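Local coordinates for uncharacterized protein (Staphylococcus aureus subsp. aureus, PDB 3H04), which is of unknown function but belongs to the alpha/beta-hydrolase clan and probably hydrolyses an ester or a related bond, at residues P27-I32 with F268-T273; Y126-I131 with G183-M188; T133-T138 with D222-E227. All blocks are in the same frame, centred on the assembly; numbering follows the deposited sequence.

Interaction 1 (P27-I32 with F268-T273); sequences PTKGVI and FLNAIT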
loop_
_atom_site.group_PDB
_atom_site.type_symbol
_atom_site.label_atom_id
_atom_site.label_comp_id
_atom_site.label_asym_id
_atom_site.label_seq_id
_atom_site.Cartn_x
_atom_site.Cartn_y
_atom_site.Cartn_z
ATOM N N PRO A 27 -24.192 -11.162 -7.804
ATOM C CA PRO A 27 -23.075 -10.436 -8.394
ATOM C C PRO A 27 -22.320 -9.548 -7.396
ATOM O O PRO A 27 -22.824 -9.243 -6.310
ATOM C CB PRO A 27 -23.739 -9.575 -9.476
ATOM C CG PRO A 27 -25.238 -9.686 -9.236
ATOM C CD PRO A 27 -25.432 -10.384 -7.928
ATOM N N THR A 28 -21.124 -9.122 -7.801
ATOM C CA THR A 28 -20.294 -8.304 -6.960
ATOM C C THR A 28 -20.935 -6.964 -6.647
ATOM O O THR A 28 -21.637 -6.392 -7.475
ATOM C CB THR A 28 -18.935 -8.033 -7.618
ATOM O OG1 THR A 28 -18.560 -9.152 -8.433
ATOM C CG2 THR A 28 -17.928 -7.867 -6.574
ATOM N N LYS A 29 -20.706 -6.476 -5.440
ATOM C CA LYS A 29 -21.072 -5.105 -5.068
ATOM C C LYS A 29 -20.007 -4.086 -5.509
ATOM O O LYS A 29 -20.274 -2.879 -5.545
ATOM C CB LYS A 29 -21.264 -4.993 -3.554
ATOM C CG LYS A 29 -22.527 -5.643 -2.986
ATOM C CD LYS A 29 -22.756 -5.103 -1.564
ATOM C CE LYS A 29 -23.858 -5.814 -0.811
ATOM N NZ LYS A 29 -23.364 -7.027 -0.095
ATOM N N GLY A 30 -18.799 -4.570 -5.809
ATOM C CA GLY A 30 -17.674 -3.690 -6.121
ATOM C C GLY A 30 -16.340 -4.422 -6.257
ATOM O O GLY A 30 -16.237 -5.614 -6.025
ATOM N N VAL A 31 -15.316 -3.675 -6.629
ATOM C CA VAL A 31 -13.998 -4.222 -6.804
ATOM C C VAL A 31 -13.082 -3.479 -5.844
ATOM O O VAL A 31 -13.096 -2.234 -5.774
ATOM C CB VAL A 31 -13.529 -4.069 -8.280
ATOM C CG1 VAL A 31 -13.714 -2.655 -8.752
ATOM C CG2 VAL A 31 -12.049 -4.417 -8.448
ATOM N N ILE A 32 -12.323 -4.270 -5.099
ATOM C CA ILE A 32 -11.320 -3.780 -4.178
ATOM C C ILE A 32 -9.965 -4.077 -4.833
ATOM O O ILE A 32 -9.577 -5.235 -4.949
ATOM C CB ILE A 32 -11.391 -4.513 -2.836
ATOM C CG1 ILE A 32 -12.773 -4.363 -2.199
ATOM C CG2 ILE A 32 -10.273 -3.959 -1.868
ATOM C CD1 ILE A 32 -13.067 -5.397 -1.110
ATOM N N PHE A 268 -18.023 -0.306 5.959
ATOM C CA PHE A 268 -17.677 0.974 5.295
ATOM C C PHE A 268 -17.939 0.878 3.792
ATOM O O PHE A 268 -18.599 1.736 3.217
ATOM C CB PHE A 268 -16.246 1.323 5.662
ATOM C CG PHE A 268 -15.585 2.363 4.794
ATOM C CD1 PHE A 268 -15.549 3.697 5.184
ATOM C CD2 PHE A 268 -14.896 1.993 3.654
ATOM C CE1 PHE A 268 -14.853 4.643 4.393
ATOM C CE2 PHE A 268 -14.239 2.937 2.895
ATOM C CZ PHE A 268 -14.231 4.268 3.298
ATOM N N LEU A 269 -17.487 -0.204 3.161
ATOM C CA LEU A 269 -17.819 -0.444 1.748
ATOM C C LEU A 269 -19.321 -0.574 1.513
ATOM O O LEU A 269 -19.847 0.006 0.586
ATOM C CB LEU A 269 -17.129 -1.696 1.182
ATOM C CG LEU A 269 -15.585 -1.615 1.235
ATOM C CD1 LEU A 269 -14.924 -2.919 0.748
ATOM C CD2 LEU A 269 -15.110 -0.449 0.423
ATOM N N ASN A 270 -19.993 -1.358 2.328
ATOM C CA ASN A 270 -21.450 -1.523 2.162
ATOM C C ASN A 270 -22.244 -0.222 2.227
ATOM O O ASN A 270 -23.245 -0.073 1.503
ATOM C CB ASN A 270 -22.004 -2.505 3.194
ATOM C CG ASN A 270 -21.595 -3.920 2.935
ATOM O OD1 ASN A 270 -21.142 -4.249 1.867
ATOM N ND2 ASN A 270 -21.736 -4.768 3.938
ATOM N N ALA A 271 -21.862 0.682 3.144
ATOM C CA ALA A 271 -22.511 1.990 3.261
ATOM C C ALA A 271 -22.327 2.749 1.980
ATOM O O ALA A 271 -23.232 3.435 1.516
ATOM C CB ALA A 271 -21.953 2.836 4.457
ATOM N N ILE A 272 -21.151 2.623 1.387
ATOM C CA ILE A 272 -20.887 3.357 0.164
ATOM C C ILE A 272 -21.651 2.804 -1.024
ATOM O O ILE A 272 -22.207 3.582 -1.787
ATOM C CB ILE A 272 -19.371 3.456 -0.130
ATOM C CG1 ILE A 272 -18.687 4.346 0.951
ATOM C CG2 ILE A 272 -19.172 3.967 -1.508
ATOM C CD1 ILE A 272 -17.135 4.236 0.964
ATOM N N THR A 273 -21.713 1.482 -1.162
ATOM C CA THR A 273 -22.332 0.852 -2.330
ATOM C C THR A 273 -23.869 0.639 -2.211
ATOM O O THR A 273 -24.490 0.282 -3.189
ATOM C CB THR A 273 -21.661 -0.506 -2.624
ATOM O OG1 THR A 273 -21.816 -1.360 -1.484
ATOM C CG2 THR A 273 -20.122 -0.321 -2.892
#

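Interaction 2 (Y126-I131 with G183-M188); sequences YGYSRI and GKWINM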
loop_
_atom_site.group_PDB
_atom_site.type_symbol
_atom_site.label_atom_id
_atom_site.label_comp_id
_atom_site.label_asym_id
_atom_site.label_seq_id
_atom_site.Cartn_x
_atom_site.Cartn_y
_atom_site.Cartn_z
ATOM N N TYR A 126 -2.374 1.775 8.042
ATOM C CA TYR A 126 -1.066 2.246 8.470
ATOM C C TYR A 126 -0.129 2.773 7.371
ATOM O O TYR A 126 1.080 2.459 7.353
ATOM C CB TYR A 126 -0.343 1.246 9.362
ATOM C CG TYR A 126 -0.479 -0.215 8.986
ATOM C CD1 TYR A 126 0.364 -0.788 8.027
ATOM C CD2 TYR A 126 -1.494 -0.994 9.513
ATOM C CE1 TYR A 126 0.242 -2.154 7.628
ATOM C CE2 TYR A 126 -1.604 -2.361 9.142
ATOM C CZ TYR A 126 -0.732 -2.924 8.216
ATOM O OH TYR A 126 -0.867 -4.230 7.823
ATOM N N GLY A 127 -0.708 3.575 6.487
ATOM C CA GLY A 127 0.006 4.236 5.411
ATOM C C GLY A 127 0.153 5.747 5.678
ATOM O O GLY A 127 0.121 6.239 6.831
ATOM N N TYR A 128 0.330 6.450 4.581
ATOM C CA TYR A 128 0.718 7.836 4.587
ATOM C C TYR A 128 0.388 8.425 3.236
ATOM O O TYR A 128 0.272 7.695 2.275
ATOM C CB TYR A 128 2.223 7.971 4.843
ATOM C CG TYR A 128 3.122 7.012 4.089
ATOM C CD1 TYR A 128 3.708 7.383 2.886
ATOM C CD2 TYR A 128 3.353 5.714 4.563
ATOM C CE1 TYR A 128 4.538 6.505 2.183
ATOM C CE2 TYR A 128 4.223 4.816 3.869
ATOM C CZ TYR A 128 4.805 5.244 2.698
ATOM O OH TYR A 128 5.601 4.417 1.986
ATOM N N SER A 129 0.281 9.748 3.176
ATOM C CA SER A 129 -0.093 10.483 1.946
ATOM C C SER A 129 1.069 11.302 1.345
ATOM O O SER A 129 0.885 12.113 0.424
ATOM C CB SER A 129 -1.237 11.437 2.298
ATOM O OG SER A 129 -0.821 12.460 3.224
ATOM N N ARG A 130 2.231 11.188 1.967
ATOM C CA ARG A 130 3.375 12.015 1.580
ATOM C C ARG A 130 4.657 11.285 1.974
ATOM O O ARG A 130 4.647 10.480 2.914
ATOM C CB ARG A 130 3.281 13.382 2.262
ATOM C CG ARG A 130 3.034 13.216 3.757
ATOM C CD ARG A 130 2.915 14.493 4.547
ATOM N NE ARG A 130 2.688 14.178 5.965
ATOM C CZ ARG A 130 2.495 15.102 6.905
ATOM N NH1 ARG A 130 2.491 16.380 6.589
ATOM N NH2 ARG A 130 2.315 14.751 8.173
ATOM N N ILE A 131 5.732 11.536 1.233
ATOM C CA ILE A 131 7.080 11.033 1.585
ATOM C C ILE A 131 7.992 12.107 2.162
ATOM O O ILE A 131 8.972 11.771 2.828
ATOM C CB ILE A 131 7.781 10.329 0.415
ATOM C CG1 ILE A 131 7.874 11.202 -0.814
ATOM C CG2 ILE A 131 6.991 9.059 0.047
ATOM C CD1 ILE A 131 8.682 10.582 -1.905
ATOM N N GLY A 183 18.516 6.139 7.431
ATOM C CA GLY A 183 17.887 7.336 6.837
ATOM C C GLY A 183 18.133 7.506 5.338
ATOM O O GLY A 183 18.062 8.618 4.824
ATOM N N LYS A 184 18.410 6.417 4.626
ATOM C CA LYS A 184 18.644 6.484 3.181
ATOM C C LYS A 184 17.421 6.099 2.329
ATOM O O LYS A 184 17.545 5.900 1.131
ATOM C CB LYS A 184 19.802 5.567 2.809
ATOM C CG LYS A 184 21.141 6.045 3.301
ATOM C CD LYS A 184 22.200 4.923 3.259
ATOM C CE LYS A 184 23.416 5.346 4.139
ATOM N NZ LYS A 184 24.647 4.531 3.974
ATOM N N TRP A 185 16.256 5.959 2.947
ATOM C CA TRP A 185 15.055 5.503 2.229
ATOM C C TRP A 185 14.643 6.474 1.120
ATOM O O TRP A 185 14.306 6.046 0.038
ATOM C CB TRP A 185 13.888 5.292 3.205
ATOM C CG TRP A 185 12.675 4.643 2.603
ATOM C CD1 TRP A 185 12.553 3.355 2.191
ATOM C CD2 TRP A 185 11.390 5.240 2.425
ATOM N NE1 TRP A 185 11.298 3.115 1.700
ATOM C CE2 TRP A 185 10.542 4.249 1.874
ATOM C CE3 TRP A 185 10.858 6.514 2.719
ATOM C CZ2 TRP A 185 9.218 4.500 1.562
ATOM C CZ3 TRP A 185 9.559 6.772 2.395
ATOM C CH2 TRP A 185 8.725 5.758 1.852
ATOM N N ILE A 186 14.667 7.770 1.393
ATOM C CA ILE A 186 14.388 8.757 0.334
ATOM C C ILE A 186 15.415 8.693 -0.822
ATOM O O ILE A 186 15.085 8.877 -1.994
ATOM C CB ILE A 186 14.356 10.192 0.883
ATOM C CG1 ILE A 186 13.143 10.398 1.776
ATOM C CG2 ILE A 186 14.387 11.211 -0.288
ATOM C CD1 ILE A 186 11.828 10.547 1.042
ATOM N N ASN A 187 16.657 8.372 -0.497
ATOM C CA ASN A 187 17.678 8.238 -1.516
ATOM C C ASN A 187 17.365 7.067 -2.416
ATOM O O ASN A 187 17.522 7.157 -3.637
ATOM C CB ASN A 187 19.050 8.026 -0.864
ATOM C CG ASN A 187 19.420 9.136 0.083
ATOM O OD1 ASN A 187 20.339 9.905 -0.184
ATOM N ND2 ASN A 187 18.691 9.243 1.196
ATOM N N MET A 188 16.891 5.971 -1.820
ATOM C CA MET A 188 16.611 4.738 -2.572
ATOM C C MET A 188 15.323 4.809 -3.409
ATOM O O MET A 188 15.194 4.088 -4.395
ATOM C CB MET A 188 16.699 3.536 -1.643
ATOM C CG MET A 188 18.174 3.332 -1.174
ATOM S SD MET A 188 18.435 2.414 0.357
ATOM C CE MET A 188 18.060 0.826 -0.429
#

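Interaction 3 (T133-T138 with D222-E227); sequences TEPFKT and DVPVEE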
loop_
_atom_site.group_PDB
_atom_site.type_symbol
_atom_site.label_atom_id
_atom_site.label_comp_id
_atom_site.label_asym_id
_atom_site.label_seq_id
_atom_site.Cartn_x
_atom_site.Cartn_y
_atom_site.Cartn_z
ATOM N N THR A 133 8.534 13.963 4.763
ATOM C CA THR A 133 8.165 14.089 6.175
ATOM C C THR A 133 9.410 13.700 6.990
ATOM O O THR A 133 10.261 12.928 6.516
ATOM C CB THR A 133 6.825 13.243 6.503
ATOM O OG1 THR A 133 6.580 12.227 5.508
ATOM C CG2 THR A 133 5.638 14.068 6.472
ATOM N N GLU A 134 9.599 14.238 8.187
ATOM C CA GLU A 134 10.915 14.051 8.827
ATOM C C GLU A 134 11.229 12.562 9.176
ATOM O O GLU A 134 12.364 12.091 8.976
ATOM C CB GLU A 134 11.083 14.974 10.042
ATOM C CG GLU A 134 12.523 15.499 10.260
ATOM C CD GLU A 134 13.172 16.276 9.063
ATOM O OE1 GLU A 134 12.490 17.074 8.386
ATOM O OE2 GLU A 134 14.395 16.099 8.812
ATOM N N PRO A 135 10.243 11.825 9.688
ATOM C CA PRO A 135 10.453 10.393 9.963
ATOM C C PRO A 135 10.899 9.562 8.756
ATOM O O PRO A 135 11.527 8.513 8.946
ATOM C CB PRO A 135 9.077 9.923 10.422
ATOM C CG PRO A 135 8.448 11.082 10.966
ATOM C CD PRO A 135 8.919 12.261 10.159
ATOM N N PHE A 136 10.545 9.977 7.535
ATOM C CA PHE A 136 11.061 9.302 6.348
ATOM C C PHE A 136 12.421 9.797 5.855
ATOM O O PHE A 136 13.134 9.068 5.182
ATOM C CB PHE A 136 10.065 9.372 5.210
ATOM C CG PHE A 136 8.761 8.693 5.508
ATOM C CD1 PHE A 136 8.659 7.698 6.482
ATOM C CD2 PHE A 136 7.625 9.032 4.797
ATOM C CE1 PHE A 136 7.445 7.064 6.753
ATOM C CE2 PHE A 136 6.413 8.425 5.082
ATOM C CZ PHE A 136 6.333 7.416 6.055
ATOM N N LYS A 137 12.758 11.028 6.186
ATOM C CA LYS A 137 14.037 11.617 5.827
ATOM C C LYS A 137 15.162 11.185 6.777
ATOM O O LYS A 137 16.288 10.946 6.349
ATOM C CB LYS A 137 13.904 13.130 5.854
ATOM C CG LYS A 137 13.038 13.685 4.748
ATOM C CD LYS A 137 12.785 15.213 4.904
ATOM C CE LYS A 137 14.068 16.019 4.851
ATOM N NZ LYS A 137 13.825 17.373 5.343
ATOM N N THR A 138 14.845 11.040 8.057
ATOM C CA THR A 138 15.856 10.774 9.052
ATOM C C THR A 138 15.933 9.287 9.433
ATOM O O THR A 138 15.128 8.459 9.002
ATOM C CB THR A 138 15.584 11.607 10.312
ATOM O OG1 THR A 138 14.340 11.186 10.860
ATOM C CG2 THR A 138 15.475 13.121 9.985
ATOM N N ASP A 222 7.036 2.421 12.638
ATOM C CA ASP A 222 7.463 2.434 11.232
ATOM C C ASP A 222 6.889 3.649 10.452
ATOM O O ASP A 222 7.630 4.397 9.776
ATOM C CB ASP A 222 7.021 1.119 10.576
ATOM C CG ASP A 222 7.465 1.013 9.088
ATOM O OD1 ASP A 222 8.491 0.389 8.785
ATOM O OD2 ASP A 222 6.766 1.554 8.217
ATOM N N VAL A 223 5.576 3.866 10.599
ATOM C CA VAL A 223 4.859 4.985 10.026
ATOM C C VAL A 223 4.177 5.691 11.206
ATOM O O VAL A 223 3.294 5.142 11.805
ATOM C CB VAL A 223 3.724 4.566 9.072
ATOM C CG1 VAL A 223 2.963 5.810 8.585
ATOM C CG2 VAL A 223 4.262 3.790 7.915
ATOM N N PRO A 224 4.616 6.867 11.552
ATOM C CA PRO A 224 3.983 7.509 12.695
ATOM C C PRO A 224 2.444 7.690 12.527
ATOM O O PRO A 224 1.975 8.006 11.441
ATOM C CB PRO A 224 4.637 8.890 12.717
ATOM C CG PRO A 224 5.824 8.780 11.973
ATOM C CD PRO A 224 5.639 7.723 10.927
ATOM N N VAL A 225 1.683 7.514 13.609
ATOM C CA VAL A 225 0.226 7.716 13.559
ATOM C C VAL A 225 -0.157 9.145 13.122
ATOM O O VAL A 225 -1.216 9.373 12.561
ATOM C CB VAL A 225 -0.439 7.351 14.942
ATOM C CG1 VAL A 225 -0.050 8.371 16.019
ATOM C CG2 VAL A 225 -1.953 7.242 14.757
ATOM N N GLU A 226 0.720 10.112 13.362
ATOM C CA GLU A 226 0.514 11.445 12.774
ATOM C C GLU A 226 0.275 11.497 11.263
ATOM O O GLU A 226 -0.367 12.453 10.773
ATOM C CB GLU A 226 1.626 12.443 13.186
ATOM C CG GLU A 226 1.624 12.746 14.669
ATOM C CD GLU A 226 2.516 11.784 15.530
ATOM O OE1 GLU A 226 2.866 10.651 15.119
ATOM O OE2 GLU A 226 2.868 12.186 16.653
ATOM N N GLU A 227 0.749 10.498 10.501
ATOM C CA GLU A 227 0.472 10.485 9.056
ATOM C C GLU A 227 -1.024 10.277 8.779
ATOM O O GLU A 227 -1.590 10.872 7.838
ATOM C CB GLU A 227 1.302 9.432 8.322
ATOM C CG GLU A 227 2.820 9.723 8.345
ATOM C CD GLU A 227 3.133 11.144 7.788
ATOM O OE1 GLU A 227 2.527 11.544 6.752
ATOM O OE2 GLU A 227 3.960 11.870 8.389
#

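Interaction 1 (P27-I32 with F268-T273)
K29 and T273 bring the two backbones closest, with their CA atoms 6.7 Å apart. Residues 27-32 run from a loop into the strand that ends at residue 35. Residues 268-273 are the last turns of helix 256-273, where the backbone N of T273 still bonds to the O of L269. The strand holds to its neighbours by backbone bonds, G30 and I32 to D61 and V31 to F99. The helix meets it through side chains.

T273 turns its methyl onto the backbone of K29, with CG2 3.7 Å from K29 O. The CB of T273 lies 4.0 Å from that oxygen, a van der Waals contact. Its OG1 sits between its own backbone N and carbonyl carbon (chi1 60°). From there the hydroxyl comes within 3.9 Å of K29 CD, and it is hydrogen-bonded to the hydroxyl of Y60.

This is the alpha/beta-hydrolase layout: a C-terminal helix lies against the central sheet, here over the strands 30-35, 60-65 and 98-103. Y60 and F99 on the neighbouring strands also touch L269.

The K29 chain is extended as far as CE and bends only at its end, chi4 87°. It passes obliquely by N270, with CD 3.9 Å from N270 OD1. The amine is no nearer, NZ standing 4.1 Å from the same oxygen. N270 OD1 is hydrogen-bonded to the hydroxyl of Y60, which thus joins both N270 and T273.

Deeper in, I32 meets L269 by its delta methyl. The two CD1 atoms are 3.6 Å apart, and I32 CG1 lies 3.9 Å from L269 CD1. The I32 side chain also touches Y60 and F101 on the strands beside it.

Interaction 2 (Y126-I131 with G183-M188)
W185 reaches across to Y128 and I131 from the first turn of helix 185-189. Its CB points toward the 126-131 segment. CG lies anti to the backbone N (chi1 -172°), and this extends the indole toward Y128 and I131. On the five-membered ring, NE1 bonds to the backbone O of G39. The six-membered ring does the touching here. Its CZ2 is 3.6 Å from Y128 OH. CH2, at the far corner, is closer still, 3.4 Å from the same OH, and it lies 4.0 Å from Y128 CZ. The hydroxyl sits at the edge of the indole, near its plane. CH2 also meets the CG2 methyl of I131 at 4.1 Å, and CZ3 is almost as near to that methyl. The I131 and W185 side chains cross at about a right angle.

The two aromatic side chains come from opposite directions. Y128 stands on the loop that follows strand 121-125 of the central sheet. W185 belongs to the helical region inserted between strands 121-125 and 212-217, the position of a lid or cap in many alpha/beta hydrolases. The ring of F136, also from this insertion, packs edge-to-face with both Y128 and W185. Y128 also stacks with Y108 of helix 105-116.

The CB of I186 does not aim at the loop, but the bend at chi2 (-76°) brings CD1 to it. That places CD1 3.6 Å from the backbone O of I131 and 4.1 Å from I131 CB.

The helix begins directly after K184, its N-cap residue. Just before it, G183 closes helix 173-182 in a Schellman motif, with the positive phi that favours glycine.

Interaction 3 (T133-T138 with D222-E227)
P135 and P224 meet through their CG corners in the closest apolar contact between the two segments. Their CG atoms are 3.6 Å apart, and P135 CB is 3.8 Å from P224 CG. The two side chains cross obliquely, and each proline remains partly exposed.

The inner side is tight. E227 comes from the first turn of its helix and is bent at chi2 (-55°), which brings the carboxylate against T133. Its OE2 is 3.4 Å from T133 CG2 and 3.7 Å from T133 CB. The two side chains approach from opposite directions. R130, on the loop before helix 134-137, is the salt-bridge partner of E227 and probably balances the buried carboxylate. T133 OG1 is less well served: the contact buries it with no polar partner in the model.

F136 makes a more distant contact. Its CE1 is 4.0 Å from the backbone O of D222, which lies at the ring edge, near its plane. That oxygen is hydrogen-bonded to R180, and R180 also bonds to the O of P135. One guanidinium group thus links both segments.

The solvent side is looser. E134 points its end away from D222-E227 and forms a salt bridge, with a weak hydrogen bond, to K137 of the same helix. T138 OG1 bonds to E134 O from above the carbonyl plane.

D222 N and V223 N both bond to D220 OD1, and D222 also touches H248. D220 and H248, with S104, are placed as a Ser-His-Asp triad would be, and probably form one. The arrangement is consistent with an alpha/beta hydrolase in which a helical insertion packs over the loop after the probable acid residue, D220.

In the fold
Interactions 2 and 3 lie on the same side of the chain's centre, with their own centres 8 Å apart, and they touch. The salt bridge from R130 NE to E227 OE1, 2.8 Å long, joins them directly. F136 CE2 of interaction 3 packs on the backbone O of R130. V223 packs on the loop at Y126 and G127. Together they connect the helical insertion to loops near the probable S104, H248 and D220 triad. D222 reaches the probable triad, and Y128 lies near it without contact. Interaction 1 is remote, its centre about 30 Å from that of interaction 2 and 31 Å from that of interaction 3, on the opposite side of the chain's centre.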